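Local coordinates for protein cyclodipeptide synthetase (Mycobacterium tuberculosis, PDB 2X9Q) that probably joins two tyrosines delivered by tRNA, without using ATP, into cyclo(L-Tyr-L-Tyr), an intermediate in mycocyclosin biosynthesis, at residues Gln74-Thr78 against Pro247-Asn251; Arg96-Arg100 against Thr153-Leu158; Thr118-Val122 against Asp228-Glu233; Phe173-Tyr179 against Pro241-Gly245. All coordinates share one frame; numbering follows the deposited sequence.

Contact 1: residues Gln74-Thr78 against Pro247-Asn251; sequences QIIHT and PSSLN
I76 and L250 carry most of the apolar packing between the helix 74-78 and the strand 249-251, whose short axes come within 7.6 Å of each other with an angle of 117° between their directions. The I76 methyl CG2 lies 3.6 Å from the carbonyl O of S249, so this branch of the side chain rests on the strand backbone more than on another side chain. The torsion explains the reach: CG2 stands anti to the backbone N of I76 (CG1 has chi1 -72°), while CG1 and its CD1 run off in another direction. From the strand, L250 answers with one methyl, CD2, which sits 3.7 Å from CB of H77 and meets the imidazole obliquely. CA atoms of H77 and L250 are 6.1 Å apart, the nearest CA approach between the segments.

No direct hydrogen bond crosses between the segments; the polar link is a water. It donates to the carbonyl O of I76 at 2.7 Å and to OG of S248 at 3.0 Å, tying the helix backbone to the residue just before the strand. S248 OG also bonds D81, and the far end of the H77 ring, NE2, bonds Q61, so both polar side chains are secured from beyond the two segments.

Helix 71-79 leads into strand 82-87, and L250 pairs through its backbone with H82 and V84 of that strand, in the parallel part of the sheet of the Rossmann-like alpha/beta fold of the HUP clan, to which this synthase family belongs.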
loop_
_atom_site.group_PDB
_atom_site.type_symbol
_atom_site.label_atom_id
_atom_site.label_comp_id
_atom_site.label_asym_id
_atom_site.label_seq_id
_atom_site.Cartn_x
_atom_site.Cartn_y
_atom_site.Cartn_z
ATOM N N GLN A 74 6.682 13.899 -5.769
ATOM C CA GLN A 74 6.741 14.101 -7.212
ATOM C C GLN A 74 8.130 13.990 -7.765
ATOM O O GLN A 74 8.301 13.556 -8.919
ATOM C CB GLN A 74 6.142 15.430 -7.575
ATOM C CG GLN A 74 6.179 15.729 -9.097
ATOM C CD GLN A 74 5.835 17.117 -9.359
ATOM O OE1 GLN A 74 6.741 17.930 -9.604
ATOM N NE2 GLN A 74 4.502 17.465 -9.293
ATOM N N ILE A 75 9.140 14.451 -6.994
ATOM C CA ILE A 75 10.520 14.217 -7.366
ATOM C C ILE A 75 10.803 12.720 -7.470
ATOM O O ILE A 75 11.476 12.243 -8.424
ATOM C CB ILE A 75 11.503 14.915 -6.349
ATOM C CG1 ILE A 75 11.424 16.458 -6.564
ATOM C CG2 ILE A 75 12.915 14.406 -6.616
ATOM C CD1 ILE A 75 12.129 17.152 -5.574
ATOM N N ILE A 76 10.335 11.945 -6.472
ATOM C CA ILE A 76 10.569 10.482 -6.538
ATOM C C ILE A 76 9.900 9.786 -7.756
ATOM O O ILE A 76 10.481 8.869 -8.385
ATOM C CB ILE A 76 10.107 9.892 -5.169
ATOM C CG1 ILE A 76 11.154 10.308 -4.093
ATOM C CG2 ILE A 76 9.978 8.401 -5.281
ATOM C CD1 ILE A 76 10.636 10.167 -2.529
ATOM N N HIS A 77 8.688 10.217 -8.070
ATOM C CA HIS A 77 7.988 9.743 -9.241
ATOM C C HIS A 77 8.856 9.999 -10.466
ATOM O O HIS A 77 9.048 9.089 -11.276
ATOM C CB HIS A 77 6.682 10.535 -9.413
ATOM C CG HIS A 77 5.888 10.171 -10.648
ATOM N ND1 HIS A 77 5.075 11.080 -11.278
ATOM C CD2 HIS A 77 5.868 9.042 -11.425
ATOM C CE1 HIS A 77 4.501 10.509 -12.332
ATOM N NE2 HIS A 77 5.014 9.294 -12.484
ATOM N N THR A 78 9.343 11.240 -10.620
ATOM C CA THR A 78 10.259 11.600 -11.733
ATOM C C THR A 78 11.577 10.825 -11.746
ATOM O O THR A 78 12.112 10.555 -12.811
ATOM C CB THR A 78 10.557 13.168 -11.680
ATOM O OG1 THR A 78 9.298 13.808 -11.747
ATOM C CG2 THR A 78 11.353 13.594 -12.897
ATOM N N PRO A 247 16.836 2.557 -5.130
ATOM C CA PRO A 247 17.280 3.906 -4.713
ATOM C C PRO A 247 16.144 4.755 -4.115
ATOM O O PRO A 247 16.367 5.534 -3.162
ATOM C CB PRO A 247 17.778 4.561 -6.071
ATOM C CG PRO A 247 18.303 3.310 -6.845
ATOM C CD PRO A 247 17.299 2.202 -6.506
ATOM N N SER A 248 14.939 4.627 -4.691
ATOM C CA SER A 248 13.786 5.387 -4.171
ATOM C C SER A 248 12.568 4.619 -4.617
ATOM O O SER A 248 12.677 3.712 -5.477
ATOM C CB SER A 248 13.751 6.779 -4.735
ATOM O OG SER A 248 13.549 6.806 -6.135
ATOM N N SER A 249 11.403 4.934 -4.068
ATOM C CA SER A 249 10.262 4.139 -4.510
ATOM C C SER A 249 9.004 4.944 -4.310
ATOM O O SER A 249 8.886 5.651 -3.278
ATOM C CB SER A 249 10.184 2.755 -3.750
ATOM O OG SER A 249 8.945 2.079 -4.158
ATOM N N LEU A 250 8.062 4.821 -5.254
ATOM C CA LEU A 250 6.773 5.449 -5.149
ATOM C C LEU A 250 5.705 4.388 -4.839
ATOM O O LEU A 250 5.478 3.497 -5.655
ATOM C CB LEU A 250 6.389 6.110 -6.511
ATOM C CG LEU A 250 5.252 7.067 -6.519
ATOM C CD1 LEU A 250 5.554 8.375 -5.621
ATOM C CD2 LEU A 250 5.084 7.485 -7.949
ATOM N N ASN A 251 5.022 4.528 -3.702
ATOM C CA ASN A 251 4.024 3.540 -3.295
ATOM C C ASN A 251 2.661 3.996 -3.813
ATOM O O ASN A 251 2.178 5.105 -3.473
ATOM C CB ASN A 251 4.093 3.345 -1.759
ATOM C CG ASN A 251 3.299 2.088 -1.344
ATOM O OD1 ASN A 251 2.217 1.870 -1.870
ATOM N ND2 ASN A 251 3.802 1.324 -0.409
HETATM O O HOH W 1 11.315 6.316 -8.122
#

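Contact 2: residues Arg96-Arg100 against Thr153-Leu158; sequences RQRLR and TTVNEL
R100 and T154 have the largest buried areas here, followed by R96, and their CA atoms make R100-T154 the nearest backbone pair at 5.7 Å. The helices 96-100 and 153-158 run at 47° to each other with axes 9.9 Å apart.

R100 reaches across with an extended chain from CG to NE, its CG anti to the backbone N (chi1 -166°). Its NH1 lies 3.1 Å from OE1 of E157 in a salt bridge, with OE1 meeting the guanidinium obliquely and the two planes 48° apart. The L158 methyl CD2 meanwhile lies over one face of the same guanidinium, 3.5 Å from R100 NH1, so a carboxylate oxygen and a methyl both meet the same nitrogen, NH1.

T154 divides its two branches. Its methyl CG2 packs 3.6 Å from the carbonyl O of L99 and also against CA of R100, whereas OG1 sits beside CB of L99. This hydroxyl also bonds the carbonyl of K150, one turn earlier in its own helix.

R96 instead folds back, bent at chi2 and chi3, which brings its guanidinium flat over a methyl: CG2 of T153 stands over the centre of one face, 3.5 Å from CZ of R96. A water in the guanidinium plane accepts from NE of R96 at 2.8 Å and donates to both the R96 carbonyl O and T154 OG1.

E157 OE1 is also 4.1 Å from R96 NH1, beyond a salt bridge. Its carboxylate thus lies near two arginines, which would be expected to stabilise its negative charge, while methyl-on-guanidinium packing and one shared water join the partly exposed helix surfaces.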
loop_
_atom_site.group_PDB
_atom_site.type_symbol
_atom_site.label_atom_id
_atom_site.label_comp_id
_atom_site.label_asym_id
_atom_site.label_seq_id
_atom_site.Cartn_x
_atom_site.Cartn_y
_atom_site.Cartn_z
ATOM N N ARG A 96 -8.583 -8.089 -14.269
ATOM C CA ARG A 96 -7.471 -8.444 -15.133
ATOM C C ARG A 96 -7.024 -7.282 -16.031
ATOM O O ARG A 96 -5.825 -7.064 -16.228
ATOM C CB ARG A 96 -7.830 -9.698 -16.020
ATOM C CG ARG A 96 -7.692 -11.045 -15.240
ATOM C CD ARG A 96 -6.233 -11.469 -15.089
ATOM N NE ARG A 96 -5.669 -11.470 -16.438
ATOM C CZ ARG A 96 -5.837 -12.469 -17.311
ATOM N NH1 ARG A 96 -5.380 -12.338 -18.561
ATOM N NH2 ARG A 96 -6.468 -13.606 -16.939
ATOM N N GLN A 97 -7.959 -6.604 -16.645
ATOM C CA GLN A 97 -7.556 -5.489 -17.546
ATOM C C GLN A 97 -6.866 -4.346 -16.722
ATOM O O GLN A 97 -5.874 -3.779 -17.190
ATOM C CB GLN A 97 -8.804 -4.907 -18.274
ATOM C CG GLN A 97 -8.472 -3.775 -19.350
ATOM C CD GLN A 97 -7.423 -4.282 -20.366
ATOM O OE1 GLN A 97 -6.269 -3.783 -20.445
ATOM N NE2 GLN A 97 -7.786 -5.352 -21.092
ATOM N N ARG A 98 -7.422 -3.997 -15.543
ATOM C CA ARG A 98 -6.845 -2.900 -14.751
ATOM C C ARG A 98 -5.429 -3.282 -14.333
ATOM O O ARG A 98 -4.559 -2.436 -14.348
ATOM C CB ARG A 98 -7.649 -2.593 -13.491
ATOM C CG ARG A 98 -7.099 -1.338 -12.657
ATOM C CD ARG A 98 -7.705 -0.159 -13.296
ATOM N NE ARG A 98 -9.093 -0.246 -12.852
ATOM C CZ ARG A 98 -10.124 0.287 -13.484
ATOM N NH1 ARG A 98 -9.942 0.995 -14.612
ATOM N NH2 ARG A 98 -11.334 0.115 -12.948
ATOM N N LEU A 99 -5.197 -4.551 -13.951
ATOM C CA LEU A 99 -3.848 -4.988 -13.543
ATOM C C LEU A 99 -2.890 -4.912 -14.725
ATOM O O LEU A 99 -1.715 -4.537 -14.581
ATOM C CB LEU A 99 -3.873 -6.399 -12.964
ATOM C CG LEU A 99 -4.544 -6.483 -11.556
ATOM C CD1 LEU A 99 -4.831 -7.984 -11.262
ATOM C CD2 LEU A 99 -3.560 -5.861 -10.490
ATOM N N ARG A 100 -3.357 -5.353 -15.897
ATOM C CA ARG A 100 -2.501 -5.200 -17.085
ATOM C C ARG A 100 -2.182 -3.727 -17.367
ATOM O O ARG A 100 -1.092 -3.411 -17.718
ATOM C CB ARG A 100 -3.187 -5.787 -18.314
ATOM C CG ARG A 100 -2.252 -5.974 -19.501
ATOM C CD ARG A 100 -3.034 -6.707 -20.641
ATOM N NE ARG A 100 -2.342 -6.395 -21.882
ATOM C CZ ARG A 100 -1.283 -7.068 -22.307
ATOM N NH1 ARG A 100 -0.813 -8.128 -21.616
ATOM N NH2 ARG A 100 -0.699 -6.688 -23.424
ATOM N N THR A 153 -0.767 -13.999 -13.640
ATOM C CA THR A 153 -0.983 -14.084 -15.090
ATOM C C THR A 153 -0.514 -12.778 -15.726
ATOM O O THR A 153 0.182 -12.779 -16.743
ATOM C CB THR A 153 -2.486 -14.322 -15.372
ATOM O OG1 THR A 153 -2.865 -15.557 -14.742
ATOM C CG2 THR A 153 -2.844 -14.344 -16.975
ATOM N N THR A 154 -0.928 -11.651 -15.138
ATOM C CA THR A 154 -0.461 -10.340 -15.606
ATOM C C THR A 154 1.066 -10.262 -15.812
ATOM O O THR A 154 1.561 -9.832 -16.866
ATOM C CB THR A 154 -0.956 -9.221 -14.670
ATOM O OG1 THR A 154 -2.393 -9.267 -14.594
ATOM C CG2 THR A 154 -0.506 -7.866 -15.268
ATOM N N VAL A 155 1.800 -10.699 -14.819
ATOM C CA VAL A 155 3.260 -10.527 -14.786
ATOM C C VAL A 155 3.908 -11.480 -15.800
ATOM O O VAL A 155 4.906 -11.134 -16.443
ATOM C CB VAL A 155 3.817 -10.697 -13.357
ATOM C CG1 VAL A 155 5.309 -10.857 -13.317
ATOM C CG2 VAL A 155 3.361 -9.491 -12.406
ATOM N N ASN A 156 3.310 -12.673 -15.953
ATOM C CA ASN A 156 3.842 -13.703 -16.875
ATOM C C ASN A 156 3.659 -13.172 -18.301
ATOM O O ASN A 156 4.549 -13.278 -19.127
ATOM C CB ASN A 156 3.070 -15.043 -16.698
ATOM C CG ASN A 156 3.467 -15.786 -15.432
ATOM O OD1 ASN A 156 4.437 -15.447 -14.771
ATOM N ND2 ASN A 156 2.674 -16.788 -15.059
ATOM N N GLU A 157 2.512 -12.559 -18.527
ATOM C CA GLU A 157 2.181 -11.944 -19.791
ATOM C C GLU A 157 3.050 -10.750 -20.159
ATOM O O GLU A 157 3.511 -10.616 -21.320
ATOM C CB GLU A 157 0.787 -11.417 -19.661
ATOM C CG GLU A 157 0.036 -11.292 -20.905
ATOM C CD GLU A 157 -1.387 -11.662 -20.639
ATOM O OE1 GLU A 157 -2.192 -10.716 -20.571
ATOM O OE2 GLU A 157 -1.684 -12.888 -20.450
ATOM N N LEU A 158 3.272 -9.854 -19.194
ATOM C CA LEU A 158 4.056 -8.617 -19.479
ATOM C C LEU A 158 5.528 -8.758 -19.387
ATOM O O LEU A 158 6.242 -7.995 -20.026
ATOM C CB LEU A 158 3.616 -7.437 -18.560
ATOM C CG LEU A 158 2.178 -7.008 -18.768
ATOM C CD1 LEU A 158 1.782 -5.880 -17.739
ATOM C CD2 LEU A 158 1.976 -6.531 -20.212
HETATM O O HOH W 2 -4.090 -9.142 -16.612
#

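Contact 3: residues Thr118-Val122 against Asp228-Glu233; sequences TDVHV and DYICAE
T118 meets both Y229 and E233, using a different branch for each. Its OG1 donates to OE2 of E233 at 2.8 Å, arriving on the anti side of the carboxylate and 26° out of its plane. With T118 CG2 anti to the backbone N (OG1 at chi1 -65°), the methyl is sent instead to the phenol of Y229, 3.5 Å from CZ, in an oblique approach. V122 CG2 also meets the tyrosine ring obliquely. Further along, CB of D228 sits over one face of the H121 imidazole, 3.8 Å from the ring centroid and 14° off the normal, a CH-pi contact. A232 CB lies at the edge of that ring and packs 4.0 Å from V120 CG2.

In the second shell, a water lies 2.8 Å from ND1 of H121 and bonds D228 OD2 weakly; D228 OD1 is held by Q224. H121 takes the N-cap position of the helix 122-128. Backbone pairing of T118 with V87 ties the loop to the sheet.

By similarity, Y229 and E233 belong to the substrate-binding site, near the presumed nucleophile S88. The bond to OE2 would restrain the carboxylate of E233, which by similarity may be critical to catalysis, and the methyl packing probably limits movement of the Y229 ring.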
loop_
_atom_site.group_PDB
_atom_site.type_symbol
_atom_site.label_atom_id
_atom_site.label_comp_id
_atom_site.label_asym_id
_atom_site.label_seq_id
_atom_site.Cartn_x
_atom_site.Cartn_y
_atom_site.Cartn_z
ATOM N N THR A 118 -2.071 -7.960 -0.572
ATOM C CA THR A 118 -2.187 -8.103 0.876
ATOM C C THR A 118 -2.774 -9.509 1.202
ATOM O O THR A 118 -3.819 -9.841 0.719
ATOM C CB THR A 118 -2.950 -6.930 1.496
ATOM O OG1 THR A 118 -2.165 -5.752 1.289
ATOM C CG2 THR A 118 -3.057 -7.112 3.091
ATOM N N ASP A 119 -2.068 -10.339 1.956
ATOM C CA ASP A 119 -2.605 -11.665 2.266
ATOM C C ASP A 119 -2.599 -11.906 3.795
ATOM O O ASP A 119 -2.443 -13.063 4.276
ATOM C CB ASP A 119 -1.778 -12.735 1.534
ATOM C CG ASP A 119 -0.364 -12.774 2.038
ATOM O OD1 ASP A 119 0.185 -11.679 2.416
ATOM O OD2 ASP A 119 0.238 -13.863 2.066
ATOM N N VAL A 120 -2.628 -10.826 4.567
ATOM C CA VAL A 120 -2.547 -10.946 6.028
ATOM C C VAL A 120 -3.698 -10.102 6.586
ATOM O O VAL A 120 -4.078 -9.082 5.973
ATOM C CB VAL A 120 -1.192 -10.390 6.578
ATOM C CG1 VAL A 120 -0.060 -11.481 6.381
ATOM C CG2 VAL A 120 -0.864 -9.004 5.929
ATOM N N HIS A 121 -4.270 -10.542 7.711
ATOM C CA HIS A 121 -5.426 -9.899 8.328
ATOM C C HIS A 121 -6.672 -9.835 7.451
ATOM O O HIS A 121 -7.574 -9.052 7.779
ATOM C CB HIS A 121 -5.087 -8.479 8.923
ATOM C CG HIS A 121 -3.882 -8.521 9.820
ATOM N ND1 HIS A 121 -3.920 -9.076 11.076
ATOM C CD2 HIS A 121 -2.599 -8.130 9.612
ATOM C CE1 HIS A 121 -2.712 -9.016 11.622
ATOM N NE2 HIS A 121 -1.890 -8.485 10.734
ATOM N N VAL A 122 -6.712 -10.621 6.362
ATOM C CA VAL A 122 -7.898 -10.679 5.503
ATOM C C VAL A 122 -9.061 -11.467 6.141
ATOM O O VAL A 122 -10.199 -10.985 6.253
ATOM C CB VAL A 122 -7.511 -11.209 4.082
ATOM C CG1 VAL A 122 -8.756 -11.297 3.201
ATOM C CG2 VAL A 122 -6.508 -10.178 3.496
ATOM N N ASP A 228 -4.365 -3.266 12.573
ATOM C CA ASP A 228 -3.380 -4.326 12.344
ATOM C C ASP A 228 -3.012 -4.435 10.860
ATOM O O ASP A 228 -1.840 -4.653 10.511
ATOM C CB ASP A 228 -3.919 -5.703 12.822
ATOM C CG ASP A 228 -3.988 -5.829 14.352
ATOM O OD1 ASP A 228 -3.409 -5.024 15.119
ATOM O OD2 ASP A 228 -4.682 -6.752 14.785
ATOM N N TYR A 229 -4.011 -4.354 10.015
ATOM C CA TYR A 229 -3.909 -4.502 8.557
ATOM C C TYR A 229 -3.021 -3.344 8.024
ATOM O O TYR A 229 -2.058 -3.578 7.320
ATOM C CB TYR A 229 -5.338 -4.411 7.990
ATOM C CG TYR A 229 -5.490 -4.591 6.489
ATOM C CD1 TYR A 229 -5.040 -3.597 5.581
ATOM C CD2 TYR A 229 -6.142 -5.766 5.961
ATOM C CE1 TYR A 229 -5.195 -3.796 4.119
ATOM C CE2 TYR A 229 -6.298 -5.979 4.522
ATOM C CZ TYR A 229 -5.817 -4.986 3.615
ATOM O OH TYR A 229 -5.963 -5.183 2.238
ATOM N N ILE A 230 -3.275 -2.125 8.506
ATOM C CA ILE A 230 -2.504 -0.899 8.067
ATOM C C ILE A 230 -1.071 -0.945 8.606
ATOM O O ILE A 230 -0.103 -0.640 7.875
ATOM C CB ILE A 230 -3.247 0.328 8.569
ATOM C CG1 ILE A 230 -4.434 0.614 7.600
ATOM C CG2 ILE A 230 -2.314 1.539 8.619
ATOM C CD1 ILE A 230 -5.465 1.597 8.295
ATOM N N CYS A 231 -0.910 -1.378 9.852
ATOM C CA CYS A 231 0.430 -1.591 10.389
ATOM C C CYS A 231 1.284 -2.624 9.590
ATOM O O CYS A 231 2.477 -2.389 9.392
ATOM C CB CYS A 231 0.403 -1.935 11.883
ATOM S SG CYS A 231 -0.091 -0.473 12.866
ATOM N N ALA A 232 0.666 -3.720 9.113
ATOM C CA ALA A 232 1.326 -4.669 8.275
ATOM C C ALA A 232 1.772 -4.152 6.875
ATOM O O ALA A 232 2.805 -4.599 6.374
ATOM C CB ALA A 232 0.459 -5.933 8.092
ATOM N N GLU A 233 1.008 -3.280 6.239
ATOM C CA GLU A 233 1.416 -2.620 4.979
ATOM C C GLU A 233 2.392 -1.472 5.226
ATOM O O GLU A 233 3.119 -1.071 4.304
ATOM C CB GLU A 233 0.205 -1.949 4.315
ATOM C CG GLU A 233 -0.750 -3.029 3.861
ATOM C CD GLU A 233 -1.994 -2.481 3.150
ATOM O OE1 GLU A 233 -2.183 -1.213 3.165
ATOM O OE2 GLU A 233 -2.741 -3.348 2.613
HETATM O O HOH W 3 -6.076 -9.154 12.793
#

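Contact 4: residues Phe173-Tyr179 against Pro241-Gly245; sequences FQSNEAY and PAILG
A178 and I243 bring the two backbones closest, with CA atoms 5.3 Å apart, where the start of the helix 177-179 meets the last turn of the helix 241-244. N176 occupies the N-cap of the first, and G245, with positive phi, follows the second.

N176 serves both helix ends. Its OD1 accepts from Y179 N at 3.0 Å, a capping bond in the carbonyl plane, and its ND2 donates to the carbonyl O of I243 at 2.9 Å. The latter bond is bent, 130° at the hydrogen. It meets I243 O in plane and on a lone pair, but that oxygen is tilted 33° out of the N176 amide plane, so only the acceptor side is well aligned.

I243 has the largest buried area of the contact. With CG2 anti to the backbone N (CG1 has chi1 -68°), that methyl lies 3.5 Å from CD1 of F173, while CG1 turns toward A178 and the backbone of Y179. The F173 ring is met at its edge by the L244 methyl CD2, 3.7 Å from CE1. A178 CB packs 3.9 Å from A242 CB.

Y179 OH bonds the carbonyl of A232, in a segment that probably binds substrate, as in related enzymes. An N-cap asparagine whose amide also donates to the last turn of helix 220-244 joins two helix ends beside strands 112-117 and 165-169 of the Rossmann-like fold.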
loop_
_atom_site.group_PDB
_atom_site.type_symbol
_atom_site.label_atom_id
_atom_site.label_comp_id
_atom_site.label_asym_id
_atom_site.label_seq_id
_atom_site.Cartn_x
_atom_site.Cartn_y
_atom_site.Cartn_z
ATOM N N PHE A 173 7.337 -10.485 3.179
ATOM C CA PHE A 173 8.209 -9.490 3.855
ATOM C C PHE A 173 8.412 -9.759 5.336
ATOM O O PHE A 173 9.331 -9.215 5.946
ATOM C CB PHE A 173 7.718 -8.057 3.588
ATOM C CG PHE A 173 7.778 -7.679 2.121
ATOM C CD1 PHE A 173 8.988 -7.619 1.477
ATOM C CD2 PHE A 173 6.640 -7.429 1.402
ATOM C CE1 PHE A 173 9.054 -7.262 0.104
ATOM C CE2 PHE A 173 6.681 -7.092 0.024
ATOM C CZ PHE A 173 7.858 -6.976 -0.611
ATOM N N GLN A 174 7.640 -10.673 5.929
ATOM C CA GLN A 174 7.858 -10.976 7.349
ATOM C C GLN A 174 9.214 -11.616 7.605
ATOM O O GLN A 174 9.757 -11.570 8.704
ATOM C CB GLN A 174 6.668 -11.792 7.911
ATOM C CG GLN A 174 5.356 -10.893 7.815
ATOM C CD GLN A 174 4.007 -11.613 8.110
ATOM O OE1 GLN A 174 3.915 -12.847 8.095
ATOM N NE2 GLN A 174 2.968 -10.827 8.382
ATOM N N SER A 175 9.831 -12.188 6.593
ATOM C CA SER A 175 11.174 -12.650 6.858
ATOM C C SER A 175 12.268 -11.625 6.441
ATOM O O SER A 175 13.473 -11.938 6.479
ATOM C CB SER A 175 11.368 -13.932 6.098
ATOM O OG SER A 175 11.504 -13.620 4.748
ATOM N N ASN A 176 11.873 -10.425 6.015
ATOM C CA ASN A 176 12.823 -9.401 5.610
ATOM C C ASN A 176 13.222 -8.595 6.876
ATOM O O ASN A 176 12.356 -8.099 7.617
ATOM C CB ASN A 176 12.165 -8.516 4.533
ATOM C CG ASN A 176 13.065 -7.377 4.095
ATOM O OD1 ASN A 176 13.174 -6.411 4.805
ATOM N ND2 ASN A 176 13.689 -7.481 2.900
ATOM N N GLU A 177 14.515 -8.545 7.207
ATOM C CA GLU A 177 14.931 -7.820 8.426
ATOM C C GLU A 177 14.550 -6.314 8.441
ATOM O O GLU A 177 14.062 -5.860 9.447
ATOM C CB GLU A 177 16.467 -7.994 8.697
ATOM C CG GLU A 177 16.834 -7.626 10.115
ATOM C CD GLU A 177 18.401 -7.599 10.348
ATOM O OE1 GLU A 177 19.177 -7.278 9.402
ATOM O OE2 GLU A 177 18.852 -7.900 11.497
ATOM N N ALA A 178 14.724 -5.547 7.352
ATOM C CA ALA A 178 14.318 -4.125 7.385
ATOM C C ALA A 178 12.762 -4.011 7.665
ATOM O O ALA A 178 12.333 -3.169 8.446
ATOM C CB ALA A 178 14.657 -3.427 6.090
ATOM N N TYR A 179 11.952 -4.869 7.036
ATOM C CA TYR A 179 10.509 -4.813 7.223
ATOM C C TYR A 179 10.252 -5.052 8.700
ATOM O O TYR A 179 9.462 -4.322 9.352
ATOM C CB TYR A 179 9.811 -5.923 6.369
ATOM C CG TYR A 179 8.342 -6.073 6.681
ATOM C CD1 TYR A 179 7.893 -6.814 7.813
ATOM C CD2 TYR A 179 7.397 -5.508 5.842
ATOM C CE1 TYR A 179 6.484 -6.941 8.117
ATOM C CE2 TYR A 179 5.987 -5.612 6.150
ATOM C CZ TYR A 179 5.559 -6.338 7.275
ATOM O OH TYR A 179 4.207 -6.404 7.529
ATOM N N PRO A 241 12.694 1.476 -0.106
ATOM C CA PRO A 241 14.157 1.372 -0.441
ATOM C C PRO A 241 14.962 0.464 0.492
ATOM O O PRO A 241 15.792 -0.336 0.007
ATOM C CB PRO A 241 14.636 2.852 -0.300
ATOM C CG PRO A 241 13.447 3.537 -0.916
ATOM C CD PRO A 241 12.265 2.880 -0.082
ATOM N N ALA A 242 14.774 0.542 1.805
ATOM C CA ALA A 242 15.393 -0.399 2.755
ATOM C C ALA A 242 14.967 -1.842 2.550
ATOM O O ALA A 242 15.791 -2.734 2.613
ATOM C CB ALA A 242 15.136 -0.025 4.219
ATOM N N ILE A 243 13.699 -2.077 2.258
ATOM C CA ILE A 243 13.205 -3.453 2.243
ATOM C C ILE A 243 13.612 -4.139 0.913
ATOM O O ILE A 243 13.973 -5.314 0.922
ATOM C CB ILE A 243 11.672 -3.380 2.353
ATOM C CG1 ILE A 243 11.314 -2.838 3.779
ATOM C CG2 ILE A 243 11.011 -4.751 1.967
ATOM C CD1 ILE A 243 9.782 -2.429 3.899
ATOM N N LEU A 244 13.508 -3.413 -0.195
ATOM C CA LEU A 244 13.741 -3.976 -1.537
ATOM C C LEU A 244 15.118 -3.614 -2.122
ATOM O O LEU A 244 15.452 -4.086 -3.182
ATOM C CB LEU A 244 12.638 -3.545 -2.499
ATOM C CG LEU A 244 11.260 -4.170 -2.187
ATOM C CD1 LEU A 244 10.232 -3.671 -3.184
ATOM C CD2 LEU A 244 11.381 -5.706 -2.243
ATOM N N GLY A 245 15.888 -2.754 -1.448
ATOM C CA GLY A 245 17.207 -2.303 -1.926
ATOM C C GLY A 245 17.145 -1.540 -3.234
ATOM O O GLY A 245 17.943 -1.852 -4.125
HETATM O O HOH W 4 16.457 -5.516 2.968
#

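Contact 1 is the buried member of the set, with all its touching residues enclosed; contacts 2, 3 and 4 are only partly buried, though contact 3 lies nearest the chain centre. Contacts 3 and 4 share the helix 220-244, their centres about 16 Å apart, and are joined by the tyrosine bond of contact 4. That helix leads into the strand of contact 1, where P241 CG packs 3.8 Å from S248 CA. Contact 2 touches none of the others. Chemistry follows position: buried methyls against strand backbone and imidazole, with one bridging water, in contact 1; arginine-carboxylate pairing on the helical surface in contact 2; a direct hydroxyl-carboxylate bond at the presumed active site in contact 3; and amide capping between helix ends in contact 4.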